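Local coordinates for putative exported protein (Bacteroides fragilis, PDB 4RAA) that is of unknown function but adopts a six-bladed beta-propeller fold and is probably exported from the cytoplasm, at residues Y244-D247 and L248-D252. Sequence-based numbering, arbitrary orientation.
Sequences YLYD and LIQSD
Tyr244 and Leu248 meet at the N-terminal end of the short helix 245-250, which lies in the chain between two sheets of a six-bladed beta-propeller. Leu248 N donates to Tyr244 O at 2.9 Å. Their side chains lie alongside each other and point the same way. Leu248 CD2 sits at the edge of the Tyr244 ring, in its plane, 4.0 Å from CE1. Leu245 and Ile249 also lie side by side, pointing the same way. Ile249 N bonds to Leu245 O at 3.2 Å, and the two CD1 methyls touch.

On the exposed side, Gln250 folds back over Tyr246. Gln250 CG, anti to the carbonyl carbon (chi1 -56°), lies over one face of the ring as a CH-pi contact, 4.3 Å from the centroid. The bend at chi2 (-53°) then carries CD and OE1 over the rim of the same face. The amide plane is turned 35° from the ring. Gln250 OE1 also has a weak hydrogen bond with Lys274 NZ.

The next backbone bonds are weak. Gln250 N has weak bonds to both Tyr246 O and Asp247 O, and Ser251 N reaches Asp247 O weakly. Leu248 O instead takes two donors from one residue: Ser251 N at 3.2 Å and Ser251 OG at 2.6 Å, both on the same face of its plane.

Tyr244 is buried, with its OH bonded to Tyr181 O and its ring steeply inclined to that of Phe177. Tyr244, Asp247 and Ser251 touch helix 230-237, while Leu248 packs on Pro228. Beyond the helix, Asp252 O is hydrogen-bonded to Thr225 OG1, and its OD1 to Asn273 ND2, as the chain approaches strand 254-261.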
loop_
_atom_site.group_PDB
_atom_site.type_symbol
_atom_site.label_atom_id
_atom_site.label_comp_id
_atom_site.label_asym_id
_atom_site.label_seq_id
_atom_site.Cartn_x
_atom_site.Cartn_y
_atom_site.Cartn_z
ATOM N N TYR A 244 19.526 -19.595 22.591
ATOM C CA TYR A 244 20.147 -20.930 22.438
ATOM C C TYR A 244 21.375 -21.005 21.528
ATOM O O TYR A 244 22.123 -21.977 21.615
ATOM C CB TYR A 244 19.115 -21.927 21.860
ATOM C CG TYR A 244 18.531 -21.513 20.510
ATOM C CD1 TYR A 244 19.167 -21.856 19.302
ATOM C CD2 TYR A 244 17.344 -20.755 20.438
ATOM C CE1 TYR A 244 18.639 -21.456 18.073
ATOM C CE2 TYR A 244 16.812 -20.359 19.214
ATOM C CZ TYR A 244 17.453 -20.713 18.039
ATOM O OH TYR A 244 16.910 -20.324 16.838
ATOM N N LEU A 245 21.536 -20.034 20.623
ATOM C CA LEU A 245 22.637 -20.006 19.635
ATOM C C LEU A 245 24.036 -20.325 20.177
ATOM O O LEU A 245 24.821 -20.962 19.477
ATOM C CB LEU A 245 22.667 -18.659 18.896
ATOM C CG LEU A 245 23.682 -18.449 17.758
ATOM C CD1 LEU A 245 23.466 -19.461 16.635
ATOM C CD2 LEU A 245 23.576 -17.021 17.230
ATOM N N TYR A 246 24.342 -19.885 21.402
ATOM C CA TYR A 246 25.654 -20.173 22.021
ATOM C C TYR A 246 25.765 -21.649 22.326
ATOM O O TYR A 246 26.756 -22.261 21.944
ATOM C CB TYR A 246 25.945 -19.364 23.302
ATOM C CG TYR A 246 27.271 -19.769 23.976
ATOM C CD1 TYR A 246 28.518 -19.381 23.439
ATOM C CD2 TYR A 246 27.282 -20.564 25.141
ATOM C CE1 TYR A 246 29.716 -19.763 24.041
ATOM C CE2 TYR A 246 28.478 -20.947 25.750
ATOM C CZ TYR A 246 29.685 -20.545 25.198
ATOM O OH TYR A 246 30.860 -20.914 25.804
ATOM N N ASP A 247 24.771 -22.193 23.030
ATOM C CA ASP A 247 24.749 -23.625 23.369
ATOM C C ASP A 247 24.704 -24.523 22.137
ATOM O O ASP A 247 25.314 -25.595 22.129
ATOM C CB ASP A 247 23.581 -23.974 24.309
ATOM C CG ASP A 247 23.810 -23.534 25.749
ATOM O OD1 ASP A 247 24.960 -23.281 26.167
ATOM O OD2 ASP A 247 22.813 -23.487 26.496
ATOM N N LEU A 248 23.994 -24.074 21.105
ATOM C CA LEU A 248 23.891 -24.805 19.847
ATOM C C LEU A 248 25.258 -24.990 19.169
ATOM O O LEU A 248 25.565 -26.071 18.673
ATOM C CB LEU A 248 22.913 -24.084 18.913
ATOM C CG LEU A 248 22.651 -24.645 17.518
ATOM C CD1 LEU A 248 22.304 -26.117 17.555
ATOM C CD2 LEU A 248 21.540 -23.864 16.826
ATOM N N ILE A 249 26.064 -23.933 19.171
ATOM C CA ILE A 249 27.421 -23.948 18.591
ATOM C C ILE A 249 28.384 -24.872 19.367
ATOM O O ILE A 249 29.283 -25.462 18.765
ATOM C CB ILE A 249 27.927 -22.483 18.381
ATOM C CG1 ILE A 249 27.195 -21.911 17.154
ATOM C CG2 ILE A 249 29.436 -22.392 18.172
ATOM C CD1 ILE A 249 27.350 -20.428 16.931
ATOM N N GLN A 250 28.168 -25.020 20.677
ATOM C CA GLN A 250 28.968 -25.933 21.511
ATOM C C GLN A 250 28.688 -27.413 21.231
ATOM O O GLN A 250 29.527 -28.250 21.564
ATOM C CB GLN A 250 28.733 -25.691 23.017
ATOM C CG GLN A 250 28.986 -24.271 23.516
ATOM C CD GLN A 250 30.349 -23.724 23.139
ATOM O OE1 GLN A 250 30.469 -22.595 22.661
ATOM N NE2 GLN A 250 31.379 -24.538 23.325
ATOM N N SER A 251 27.527 -27.736 20.646
ATOM C CA SER A 251 27.137 -29.127 20.367
ATOM C C SER A 251 27.640 -29.651 19.027
ATOM O O SER A 251 28.080 -28.891 18.162
ATOM C CB SER A 251 25.609 -29.276 20.410
ATOM O OG SER A 251 24.992 -28.547 19.360
ATOM N N ASP A 252 27.534 -30.973 18.885
ATOM C CA ASP A 252 27.876 -31.679 17.652
ATOM C C ASP A 252 26.834 -31.473 16.544
ATOM O O ASP A 252 27.127 -31.795 15.395
ATOM C CB ASP A 252 28.042 -33.189 17.914
ATOM C CG ASP A 252 29.247 -33.519 18.813
ATOM O OD1 ASP A 252 30.352 -32.967 18.601
ATOM O OD2 ASP A 252 29.093 -34.373 19.712
#